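Local coordinates for protein Rubredoxin\:oxygen oxidoreductase (Desulfovibrio gigas, PDB 1E5D) that catalyses the four-electron reduction of dioxygen to two molecules of water, using a diiron centre and flavin mononucleotide, at residues 111-116 and 145-150; 22-27 and 33-38; 350-355 and 370-375. All coordinates share one frame; numbering follows the deposited sequence. Where two conformers were deposited one is given.

Interaction 1: residues 111-116 and 145-150; sequences ESHFHY and LHWPDS. With FMN (flavin mononucleotide), chain F; FEO (mu-oxo-diiron), chain D.
H113, near the end of helix 104-114, meets W147 in a loop between two strands of the metallo-beta-lactamase fold, showing how one indole can link a helix to a cofactor beside a metal site. The CB of W147 projects toward the helix, and CG lies anti to the carbonyl carbon (chi1 -83°), which carries the indole out between H113 and the flavin. Along its pyrrole side, NE1 comes to 3.2 Å from C9 of the FMN, which approaches the indole edge near its plane. Further out, CZ2 reaches the ribityl O3' at 3.5 Å. At the far rim, CZ3 touches CE1 of H113 at 3.7 Å, and CH2 lies 3.9 Å from NE2 of the same imidazole. The rings meet rim to rim, their planes 34° apart, with neither over the other's face. H113 ND1 is engaged behind by A109 O, which helps fix the imidazole's rotation. The FMN is held by the second subunit, whose W347 also meets W147 edge-to-face. D149 OD1, in the same type I turn, accepts from H79 ND1 and so positions an iron ligand. Just before W147, H146 follows a cis peptide and binds one iron through NE2 at 2.1 Å.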
loop_
_atom_site.group_PDB
_atom_site.type_symbol
_atom_site.label_atom_id
_atom_site.label_comp_id
_atom_site.label_asym_id
_atom_site.label_seq_id
_atom_site.Cartn_x
_atom_site.Cartn_y
_atom_site.Cartn_z
ATOM N N GLU A 111 -23.651 21.361 -6.630
ATOM C CA GLU A 111 -23.199 22.624 -6.040
ATOM C C GLU A 111 -21.876 22.461 -5.292
ATOM O O GLU A 111 -21.029 23.354 -5.402
ATOM C CB GLU A 111 -24.239 23.234 -5.104
ATOM C CG GLU A 111 -25.544 22.470 -4.996
ATOM C CD GLU A 111 -26.469 23.055 -3.941
ATOM O OE1 GLU A 111 -26.362 22.639 -2.767
ATOM O OE2 GLU A 111 -27.299 23.926 -4.287
ATOM N N SER A 112 -21.684 21.370 -4.553
ATOM C CA SER A 112 -20.444 21.207 -3.792
ATOM C C SER A 112 -19.251 20.858 -4.674
ATOM O O SER A 112 -18.104 20.902 -4.239
ATOM C CB SER A 112 -20.634 20.133 -2.723
ATOM O OG SER A 112 -21.079 18.923 -3.314
ATOM N N HIS A 113 -19.510 20.511 -5.927
ATOM C CA HIS A 113 -18.445 20.338 -6.901
ATOM C C HIS A 113 -18.223 21.635 -7.684
ATOM O O HIS A 113 -17.075 22.022 -7.922
ATOM C CB HIS A 113 -18.745 19.229 -7.901
ATOM C CG HIS A 113 -18.433 17.833 -7.492
ATOM N ND1 HIS A 113 -19.262 17.045 -6.730
ATOM C CD2 HIS A 113 -17.353 17.058 -7.763
ATOM C CE1 HIS A 113 -18.716 15.862 -6.542
ATOM N NE2 HIS A 113 -17.546 15.843 -7.161
ATOM N N PHE A 114 -19.300 22.301 -8.116
ATOM C CA PHE A 114 -19.082 23.393 -9.071
ATOM C C PHE A 114 -19.376 24.760 -8.464
ATOM O O PHE A 114 -18.873 25.749 -9.000
ATOM C CB PHE A 114 -19.914 23.211 -10.344
ATOM C CG PHE A 114 -19.432 22.032 -11.181
ATOM C CD1 PHE A 114 -18.244 22.108 -11.886
ATOM C CD2 PHE A 114 -20.167 20.860 -11.254
ATOM C CE1 PHE A 114 -17.800 21.045 -12.653
ATOM C CE2 PHE A 114 -19.739 19.796 -12.020
ATOM C CZ PHE A 114 -18.551 19.890 -12.724
ATOM N N HIS A 115 -20.154 24.761 -7.388
ATOM C CA HIS A 115 -20.451 26.011 -6.696
ATOM C C HIS A 115 -20.959 27.052 -7.687
ATOM O O HIS A 115 -20.530 28.203 -7.679
ATOM C CB HIS A 115 -19.196 26.490 -5.966
ATOM C CG HIS A 115 -18.540 25.420 -5.144
ATOM N ND1 HIS A 115 -19.126 24.847 -4.036
ATOM C CD2 HIS A 115 -17.338 24.812 -5.272
ATOM C CE1 HIS A 115 -18.323 23.938 -3.516
ATOM N NE2 HIS A 115 -17.227 23.901 -4.253
ATOM N N TYR A 116 -21.854 26.614 -8.564
ATOM C CA TYR A 116 -22.359 27.409 -9.671
ATOM C C TYR A 116 -23.319 28.500 -9.223
ATOM O O TYR A 116 -24.073 28.371 -8.260
ATOM C CB TYR A 116 -23.058 26.497 -10.684
ATOM C CG TYR A 116 -24.285 25.803 -10.141
ATOM C CD1 TYR A 116 -24.189 24.639 -9.391
ATOM C CD2 TYR A 116 -25.551 26.321 -10.384
ATOM C CE1 TYR A 116 -25.306 23.993 -8.890
ATOM C CE2 TYR A 116 -26.672 25.682 -9.888
ATOM C CZ TYR A 116 -26.551 24.529 -9.148
ATOM O OH TYR A 116 -27.675 23.909 -8.659
ATOM N N LEU A 145 -25.434 3.772 -6.540
ATOM C CA LEU A 145 -24.940 2.992 -7.666
ATOM C C LEU A 145 -24.194 3.896 -8.645
ATOM O O LEU A 145 -24.708 4.133 -9.744
ATOM C CB LEU A 145 -26.078 2.286 -8.390
ATOM C CG LEU A 145 -26.797 1.169 -7.637
ATOM C CD1 LEU A 145 -27.779 0.464 -8.562
ATOM C CD2 LEU A 145 -25.812 0.165 -7.060
ATOM N N HIS A 146 -23.028 4.397 -8.269
ATOM C CA HIS A 146 -22.367 4.110 -7.010
ATOM C C HIS A 146 -22.279 5.328 -6.105
ATOM O O HIS A 146 -21.635 5.287 -5.060
ATOM C CB HIS A 146 -20.947 3.605 -7.294
ATOM C CG HIS A 146 -20.159 4.665 -8.007
ATOM N ND1 HIS A 146 -19.303 5.532 -7.376
ATOM C CD2 HIS A 146 -20.123 4.985 -9.317
ATOM C CE1 HIS A 146 -18.764 6.344 -8.272
ATOM N NE2 HIS A 146 -19.246 6.032 -9.461
ATOM N N TRP A 147 -22.918 6.426 -6.479
ATOM C CA TRP A 147 -23.023 7.607 -5.624
ATOM C C TRP A 147 -24.495 7.915 -5.340
ATOM O O TRP A 147 -25.395 7.432 -6.026
ATOM C CB TRP A 147 -22.368 8.820 -6.271
ATOM C CG TRP A 147 -20.894 8.955 -6.109
ATOM C CD1 TRP A 147 -20.008 8.025 -5.646
ATOM C CD2 TRP A 147 -20.121 10.124 -6.425
ATOM N NE1 TRP A 147 -18.729 8.537 -5.648
ATOM C CE2 TRP A 147 -18.774 9.826 -6.125
ATOM C CE3 TRP A 147 -20.437 11.385 -6.930
ATOM C CZ2 TRP A 147 -17.752 10.755 -6.318
ATOM C CZ3 TRP A 147 -19.428 12.308 -7.122
ATOM C CH2 TRP A 147 -18.099 11.981 -6.814
ATOM N N PRO A 148 -24.788 8.724 -4.331
ATOM C CA PRO A 148 -26.182 9.084 -4.067
ATOM C C PRO A 148 -26.872 9.745 -5.258
ATOM O O PRO A 148 -28.083 9.573 -5.385
ATOM C CB PRO A 148 -26.086 10.109 -2.935
ATOM C CG PRO A 148 -24.750 9.895 -2.318
ATOM C CD PRO A 148 -23.851 9.330 -3.375
ATOM N N ASP A 149 -26.167 10.487 -6.098
ATOM C CA ASP A 149 -26.768 11.263 -7.174
ATOM C C ASP A 149 -27.122 10.431 -8.398
ATOM O O ASP A 149 -27.836 10.886 -9.291
ATOM C CB ASP A 149 -25.823 12.386 -7.621
ATOM C CG ASP A 149 -24.397 11.910 -7.831
ATOM O OD1 ASP A 149 -24.109 11.364 -8.916
ATOM O OD2 ASP A 149 -23.560 12.074 -6.918
ATOM N N SER A 150 -26.606 9.214 -8.449
ATOM C CA SER A 150 -26.809 8.325 -9.582
ATOM C C SER A 150 -28.267 8.169 -9.992
ATOM O O SER A 150 -29.167 7.898 -9.193
ATOM C CB SER A 150 -26.221 6.947 -9.237
ATOM O OG SER A 150 -26.446 6.018 -10.282
HETATM N N1 FMN F . -17.836 9.696 -0.205
HETATM C C2 FMN F . -18.081 9.440 1.075
HETATM O O2 FMN F . -18.469 10.289 1.830
HETATM N N3 FMN F . -18.184 8.105 1.539
HETATM C C4 FMN F . -17.771 7.047 0.761
HETATM O O4 FMN F . -17.699 5.965 1.302
HETATM C C4A FMN F . -17.149 7.382 -0.513
HETATM N N5 FMN F . -16.790 6.400 -1.375
HETATM C C5A FMN F . -16.285 6.767 -2.588
HETATM C C6 FMN F . -15.611 5.783 -3.352
HETATM C C7 FMN F . -15.245 6.053 -4.652
HETATM C C7M FMN F . -14.717 4.967 -5.552
HETATM C C8 FMN F . -15.218 7.411 -5.119
HETATM C C8M FMN F . -14.871 7.726 -6.553
HETATM C C9 FMN F . -15.796 8.414 -4.333
HETATM C C9A FMN F . -16.193 8.114 -3.026
HETATM N N10 FMN F . -16.688 9.113 -2.136
HETATM C C10 FMN F . -17.108 8.789 -0.910
HETATM C "C1'" FMN F . -16.723 10.518 -2.611
HETATM C "C2'" FMN F . -15.355 11.218 -2.441
HETATM O "O2'" FMN F . -15.030 11.228 -1.053
HETATM C "C3'" FMN F . -15.510 12.652 -2.916
HETATM O "O3'" FMN F . -15.628 12.623 -4.340
HETATM C "C4'" FMN F . -14.252 13.463 -2.565
HETATM O "O4'" FMN F . -14.422 14.840 -2.934
HETATM C "C5'" FMN F . -13.100 12.867 -3.365
HETATM O "O5'" FMN F . -11.793 13.614 -2.939
HETATM P P FMN F . -10.557 13.643 -3.812
HETATM O O1P FMN F . -9.454 14.175 -2.889
HETATM O O2P FMN F . -10.339 12.441 -4.472
HETATM O O3P FMN F . -10.735 14.644 -4.860
HETATM FE FE1 FEO D . -17.408 6.941 -14.247
HETATM FE FE2 FEO D . -18.445 7.111 -11.054
HETATM O O FEO D . -17.609 8.063 -12.919
HETATM O O HOH W 1 -18.585 8.556 -15.631
#

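Interaction 2: residues 22-27 and 33-38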
loop_
_atom_site.group_PDB
_atom_site.type_symbol
_atom_site.label_atom_id
_atom_site.label_comp_id
_atom_site.label_asym_id
_atom_site.label_seq_id
_atom_site.Cartn_x
_atom_site.Cartn_y
_atom_site.Cartn_z
ATOM N N ASP A 22 -3.881 3.948 -14.028
ATOM C CA ASP A 22 -4.410 4.413 -12.752
ATOM C C ASP A 22 -5.809 4.970 -13.035
ATOM O O ASP A 22 -5.938 6.086 -13.535
ATOM C CB ASP A 22 -3.524 5.458 -12.091
ATOM C CG ASP A 22 -4.102 6.125 -10.862
ATOM O OD1 ASP A 22 -5.250 5.864 -10.448
ATOM O OD2 ASP A 22 -3.396 6.968 -10.253
ATOM N N PHE A 23 -6.828 4.184 -12.717
ATOM C CA PHE A 23 -8.208 4.603 -12.915
ATOM C C PHE A 23 -8.729 5.322 -11.674
ATOM O O PHE A 23 -9.028 4.714 -10.644
ATOM C CB PHE A 23 -9.091 3.399 -13.261
ATOM C CG PHE A 23 -10.413 3.794 -13.898
ATOM C CD1 PHE A 23 -10.457 4.268 -15.199
ATOM C CD2 PHE A 23 -11.594 3.690 -13.185
ATOM C CE1 PHE A 23 -11.649 4.641 -15.795
ATOM C CE2 PHE A 23 -12.795 4.060 -13.770
ATOM C CZ PHE A 23 -12.821 4.533 -15.070
ATOM N N HIS A 24 -8.814 6.635 -11.794
ATOM C CA HIS A 24 -9.371 7.530 -10.795
ATOM C C HIS A 24 -8.815 7.357 -9.395
ATOM O O HIS A 24 -9.508 7.665 -8.424
ATOM C CB HIS A 24 -10.904 7.339 -10.770
ATOM C CG HIS A 24 -11.465 7.626 -12.131
ATOM N ND1 HIS A 24 -12.707 7.216 -12.552
ATOM C CD2 HIS A 24 -10.919 8.297 -13.170
ATOM C CE1 HIS A 24 -12.912 7.624 -13.791
ATOM N NE2 HIS A 24 -11.836 8.283 -14.191
ATOM N N GLY A 25 -7.577 6.900 -9.265
ATOM C CA GLY A 25 -6.927 6.854 -7.972
ATOM C C GLY A 25 -7.229 5.634 -7.146
ATOM O O GLY A 25 -6.531 5.367 -6.159
ATOM N N TYR A 26 -8.257 4.847 -7.481
ATOM C CA TYR A 26 -8.562 3.743 -6.554
ATOM C C TYR A 26 -8.315 2.387 -7.193
ATOM O O TYR A 26 -7.957 1.452 -6.472
ATOM C CB TYR A 26 -9.990 3.871 -6.014
ATOM C CG TYR A 26 -11.109 3.567 -6.982
ATOM C CD1 TYR A 26 -11.630 4.554 -7.808
ATOM C CD2 TYR A 26 -11.660 2.293 -7.088
ATOM C CE1 TYR A 26 -12.655 4.282 -8.696
ATOM C CE2 TYR A 26 -12.681 2.003 -7.971
ATOM C CZ TYR A 26 -13.177 3.010 -8.776
ATOM O OH TYR A 26 -14.194 2.757 -9.670
ATOM N N THR A 27 -8.477 2.251 -8.511
ATOM C CA THR A 27 -8.293 0.934 -9.124
ATOM C C THR A 27 -7.446 0.970 -10.384
ATOM O O THR A 27 -7.020 2.028 -10.841
ATOM C CB THR A 27 -9.675 0.316 -9.437
ATOM O OG1 THR A 27 -9.515 -0.992 -10.003
ATOM C CG2 THR A 27 -10.419 1.151 -10.464
ATOM N N THR A 33 -9.782 2.848 -20.899
ATOM C CA THR A 33 -11.184 3.099 -20.604
ATOM C C THR A 33 -11.713 4.099 -21.621
ATOM O O THR A 33 -11.017 4.587 -22.514
ATOM C CB THR A 33 -11.359 3.608 -19.168
ATOM O OG1 THR A 33 -12.743 3.817 -18.863
ATOM C CG2 THR A 33 -10.695 4.973 -19.003
ATOM N N THR A 34 -12.999 4.417 -21.507
ATOM C CA THR A 34 -13.557 5.437 -22.378
ATOM C C THR A 34 -14.419 6.375 -21.537
ATOM O O THR A 34 -14.789 6.109 -20.397
ATOM C CB THR A 34 -14.415 4.890 -23.534
ATOM O OG1 THR A 34 -15.704 4.475 -23.044
ATOM C CG2 THR A 34 -13.765 3.672 -24.165
ATOM N N TYR A 35 -14.743 7.499 -22.161
ATOM C CA TYR A 35 -15.695 8.418 -21.540
ATOM C C TYR A 35 -16.818 8.616 -22.550
ATOM O O TYR A 35 -16.588 9.217 -23.601
ATOM C CB TYR A 35 -14.962 9.694 -21.131
ATOM C CG TYR A 35 -13.880 9.363 -20.117
ATOM C CD1 TYR A 35 -14.251 9.072 -18.809
ATOM C CD2 TYR A 35 -12.538 9.325 -20.460
ATOM C CE1 TYR A 35 -13.307 8.758 -17.856
ATOM C CE2 TYR A 35 -11.582 9.015 -19.509
ATOM C CZ TYR A 35 -11.973 8.736 -18.218
ATOM O OH TYR A 35 -11.042 8.425 -17.252
ATOM N N ASN A 36 -17.971 8.067 -22.211
ATOM C CA ASN A 36 -19.124 7.979 -23.084
ATOM C C ASN A 36 -20.182 9.011 -22.723
ATOM O O ASN A 36 -20.628 9.114 -21.590
ATOM C CB ASN A 36 -19.745 6.579 -23.025
ATOM C CG ASN A 36 -18.771 5.497 -23.453
ATOM O OD1 ASN A 36 -17.794 5.768 -24.144
ATOM N ND2 ASN A 36 -19.038 4.261 -23.043
ATOM N N ALA A 37 -20.572 9.771 -23.732
ATOM C CA ALA A 37 -21.697 10.690 -23.659
ATOM C C ALA A 37 -22.606 10.353 -24.839
ATOM O O ALA A 37 -22.145 9.785 -25.836
ATOM C CB ALA A 37 -21.257 12.135 -23.670
ATOM N N TYR A 38 -23.889 10.675 -24.701
ATOM C CA TYR A 38 -24.820 10.325 -25.774
ATOM C C TYR A 38 -25.629 11.542 -26.199
ATOM O O TYR A 38 -26.318 12.180 -25.406
ATOM C CB TYR A 38 -25.715 9.158 -25.335
ATOM C CG TYR A 38 -24.856 7.952 -24.996
ATOM C CD1 TYR A 38 -24.364 7.806 -23.704
ATOM C CD2 TYR A 38 -24.527 6.991 -25.939
ATOM C CE1 TYR A 38 -23.575 6.725 -23.369
ATOM C CE2 TYR A 38 -23.735 5.901 -25.607
ATOM C CZ TYR A 38 -23.264 5.778 -24.320
ATOM O OH TYR A 38 -22.478 4.713 -23.948
#
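H24 NE2 and Y35 OH form the polar half of this contact, a hydrogen bond of 3.2 Å and 147° in which either partner could be the donor. The two side chains arrive from opposite directions, and each heteroatom lies at the edge of the other's ring, near its plane. Beside them F23 meets T33 roughly at a right angle: CE1 of F23 lies 3.4 Å from T33 OG1 and 3.4 Å from T33 CG2, the methyl sitting in plane at the ring edge. F23 CG lies anti to the backbone N (chi1 -162°), which carries CE1 to T33 although CB does not point there. F23 and H24 brace each other, H24 CE1 standing 3.3 Å above the F23 ring plane, toward its rim. Residues 22-28 form a small hairpin beside strand 33-40 of the metallo-beta-lactamase fold. Within it, D22 OD1 accepts from G25 N at 2.8 Å in an Asx motif, while Y26 and T27 both face F23 across a classic beta bulge. T34 OG1 donates to N36 OD1 at 2.7 Å, from above the amide's carbonyl plane. Further out, H226, an iron ligand, meets F23 edge-to-face and packs against Y35; its ND1 is hydrogen-bonded to T34 O, making the strand backbone a second-shell support of the metal site. H24 belongs to the dioxygen pocket, touches D83 and meets W263 of the second subunit.

Interaction 3: residues 350-355 and 370-375; sequences ESTKVL and PVKVKN. With FMN (flavin mononucleotide), chain C.
T352 faces P370 and K372 where helix 350-361 packs on strand 371-374, the last beta-alpha-beta unit of the flavodoxin-like fold. The contact illustrates how a small branched residue can seat a helix on an edge strand through van der Waals contact alone. The threonine points at the strand and spreads its branches along it. Its CB lies against P370 CB at 3.7 Å, at the strand's entrance. CG2, anti to the carbonyl carbon, is directed to V371 O, also at 3.7 Å, whereas OG1 (chi1 51°) turns to the aliphatic part of K372, 3.7 Å from its CB and 3.9 Å from its CD. T352 and K372 cross at about a right angle, the lysine chain running past the hydroxyl with bends at chi2 and chi3. Its NZ ends 5.5 Å from K353 NZ, like charges at an exposed border where solvent probably moderates their repulsion. V371 points away from the helix, onto helices 265-279 and 379-400 on the other side of the sheet. Just past the strand, N375 belongs to the FMN pocket: its ND2 makes a weak hydrogen bond to the ribityl O4', 3.3 Å long with an angle of 159°.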
loop_
_atom_site.group_PDB
_atom_site.type_symbol
_atom_site.label_atom_id
_atom_site.label_comp_id
_atom_site.label_asym_id
_atom_site.label_seq_id
_atom_site.Cartn_x
_atom_site.Cartn_y
_atom_site.Cartn_z
ATOM N N GLU A 350 1.886 -10.839 16.754
ATOM C CA GLU A 350 0.543 -10.314 16.582
ATOM C C GLU A 350 -0.107 -10.564 15.227
ATOM O O GLU A 350 -1.335 -10.441 15.157
ATOM C CB GLU A 350 0.548 -8.778 16.777
ATOM C CG GLU A 350 0.781 -8.350 18.213
ATOM C CD GLU A 350 2.224 -7.969 18.471
ATOM O OE1 GLU A 350 3.114 -8.598 17.862
ATOM O OE2 GLU A 350 2.441 -7.045 19.282
ATOM N N SER A 351 0.609 -10.847 14.153
ATOM C CA SER A 351 0.032 -10.774 12.812
ATOM C C SER A 351 -1.203 -11.644 12.648
ATOM O O SER A 351 -2.227 -11.184 12.137
ATOM C CB SER A 351 1.069 -11.130 11.738
ATOM O OG SER A 351 1.571 -12.444 11.902
ATOM N N THR A 352 -1.147 -12.895 13.086
ATOM C CA THR A 352 -2.313 -13.744 12.804
ATOM C C THR A 352 -3.493 -13.300 13.648
ATOM O O THR A 352 -4.649 -13.362 13.236
ATOM C CB THR A 352 -1.988 -15.223 13.037
ATOM O OG1 THR A 352 -1.406 -15.377 14.332
ATOM C CG2 THR A 352 -0.949 -15.681 12.022
ATOM N N LYS A 353 -3.181 -12.828 14.850
ATOM C CA LYS A 353 -4.211 -12.249 15.705
ATOM C C LYS A 353 -4.929 -11.131 14.960
ATOM O O LYS A 353 -6.154 -11.077 14.835
ATOM C CB LYS A 353 -3.568 -11.717 16.981
ATOM C CG LYS A 353 -4.363 -11.967 18.247
ATOM C CD LYS A 353 -3.611 -12.933 19.163
ATOM C CE LYS A 353 -3.916 -12.682 20.633
ATOM N NZ LYS A 353 -2.726 -12.840 21.513
ATOM N N VAL A 354 -4.111 -10.217 14.426
ATOM C CA VAL A 354 -4.618 -9.072 13.691
ATOM C C VAL A 354 -5.349 -9.468 12.415
ATOM O O VAL A 354 -6.430 -8.947 12.121
ATOM C CB VAL A 354 -3.479 -8.102 13.322
ATOM C CG1 VAL A 354 -3.971 -7.098 12.296
ATOM C CG2 VAL A 354 -2.968 -7.395 14.568
ATOM N N LEU A 355 -4.769 -10.389 11.648
ATOM C CA LEU A 355 -5.453 -10.797 10.417
ATOM C C LEU A 355 -6.830 -11.347 10.742
ATOM O O LEU A 355 -7.817 -11.017 10.087
ATOM C CB LEU A 355 -4.595 -11.812 9.659
ATOM C CG LEU A 355 -3.297 -11.197 9.105
ATOM C CD1 LEU A 355 -2.376 -12.263 8.545
ATOM C CD2 LEU A 355 -3.644 -10.152 8.061
ATOM N N PRO A 370 -6.033 -19.693 12.934
ATOM C CA PRO A 370 -4.847 -19.258 12.192
ATOM C C PRO A 370 -3.616 -20.059 12.590
ATOM O O PRO A 370 -3.398 -20.324 13.770
ATOM C CB PRO A 370 -4.670 -17.792 12.610
ATOM C CG PRO A 370 -6.066 -17.373 12.959
ATOM C CD PRO A 370 -6.652 -18.571 13.662
ATOM N N VAL A 371 -2.845 -20.415 11.568
ATOM C CA VAL A 371 -1.551 -21.053 11.747
ATOM C C VAL A 371 -0.458 -19.990 11.834
ATOM O O VAL A 371 -0.242 -19.182 10.934
ATOM C CB VAL A 371 -1.245 -22.034 10.607
ATOM C CG1 VAL A 371 0.148 -22.628 10.767
ATOM C CG2 VAL A 371 -2.304 -23.124 10.563
ATOM N N LYS A 372 0.243 -19.979 12.964
ATOM C CA LYS A 372 1.392 -19.099 13.126
ATOM C C LYS A 372 2.631 -19.939 13.434
ATOM O O LYS A 372 2.568 -20.957 14.113
ATOM C CB LYS A 372 1.136 -18.064 14.212
ATOM C CG LYS A 372 1.422 -18.511 15.633
ATOM C CD LYS A 372 0.421 -17.917 16.610
ATOM C CE LYS A 372 1.096 -17.294 17.820
ATOM N NZ LYS A 372 0.122 -16.519 18.644
ATOM N N VAL A 373 3.769 -19.504 12.918
ATOM C CA VAL A 373 5.025 -20.216 13.047
ATOM C C VAL A 373 6.156 -19.292 13.481
ATOM O O VAL A 373 6.301 -18.201 12.930
ATOM C CB VAL A 373 5.434 -20.871 11.713
ATOM C CG1 VAL A 373 6.782 -21.559 11.857
ATOM C CG2 VAL A 373 4.359 -21.840 11.253
ATOM N N LYS A 374 6.955 -19.730 14.452
ATOM C CA LYS A 374 8.116 -18.932 14.829
ATOM C C LYS A 374 9.170 -19.063 13.734
ATOM O O LYS A 374 9.711 -20.143 13.484
ATOM C CB LYS A 374 8.693 -19.351 16.174
ATOM C CG LYS A 374 9.797 -18.447 16.696
ATOM C CD LYS A 374 9.636 -18.147 18.178
ATOM C CE LYS A 374 10.684 -18.862 19.014
ATOM N NZ LYS A 374 12.008 -18.175 19.008
ATOM N N ASN A 375 9.453 -17.953 13.064
ATOM C CA ASN A 375 10.458 -17.985 12.008
ATOM C C ASN A 375 10.204 -19.052 10.956
ATOM O O ASN A 375 9.121 -19.095 10.374
ATOM C CB ASN A 375 11.839 -18.182 12.654
ATOM C CG ASN A 375 12.095 -17.029 13.609
ATOM O OD1 ASN A 375 12.485 -17.216 14.755
ATOM N ND2 ASN A 375 11.869 -15.823 13.095
HETATM N N1 FMN C . 8.575 -10.467 14.819
HETATM C C2 FMN C . 7.820 -10.243 15.886
HETATM O O2 FMN C . 7.495 -11.117 16.644
HETATM N N3 FMN C . 7.336 -8.945 16.196
HETATM C C4 FMN C . 7.930 -7.829 15.634
HETATM O O4 FMN C . 7.459 -6.741 15.911
HETATM C C4A FMN C . 8.799 -8.067 14.491
HETATM N N5 FMN C . 9.125 -7.053 13.657
HETATM C C5A FMN C . 10.182 -7.287 12.810
HETATM C C6 FMN C . 10.635 -6.203 12.015
HETATM C C7 FMN C . 11.504 -6.402 10.969
HETATM C C7M FMN C . 11.730 -5.300 9.970
HETATM C C8 FMN C . 11.939 -7.746 10.642
HETATM C C8M FMN C . 13.059 -7.956 9.649
HETATM C C9 FMN C . 11.656 -8.783 11.545
HETATM C C9A FMN C . 10.634 -8.594 12.478
HETATM N N10 FMN C . 9.999 -9.671 13.169
HETATM C C10 FMN C . 9.172 -9.439 14.182
HETATM C "C1'" FMN C . 10.492 -11.039 12.878
HETATM C "C2'" FMN C . 9.793 -11.624 11.625
HETATM O "O2'" FMN C . 8.389 -11.709 11.842
HETATM C "C3'" FMN C . 10.384 -13.014 11.447
HETATM O "O3'" FMN C . 11.662 -12.827 10.845
HETATM C "C4'" FMN C . 9.519 -13.870 10.519
HETATM O "O4'" FMN C . 10.121 -15.163 10.348
HETATM C "C5'" FMN C . 9.413 -13.135 9.200
HETATM O "O5'" FMN C . 8.550 -13.992 8.207
HETATM P P FMN C . 8.736 -13.874 6.699
HETATM O O1P FMN C . 7.442 -14.397 6.073
HETATM O O2P FMN C . 9.115 -12.591 6.310
HETATM O O3P FMN C . 9.829 -14.746 6.279
#

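How the interactions relate
Interactions 1 and 2 belong to the diiron domain, their centres about 17 Å apart and nearest atoms about 6 Å; the first supplies H146 to the metals, the second brings H24 to the dioxygen pocket. Interaction 3 lies in the flavodoxin-like domain, its centre about 43 Å from that of interaction 1 and about 39 Å from that of interaction 2; the flavin bound there is likewise far from this chain's irons. Dimerisation resolves this. The FMN beside interaction 1 is held by the second subunit, and the two ends meet directly: S112 OG of interaction 1 is hydrogen-bonded to N375 OD1 of the second subunit, the counterpart of N375 in interaction 3.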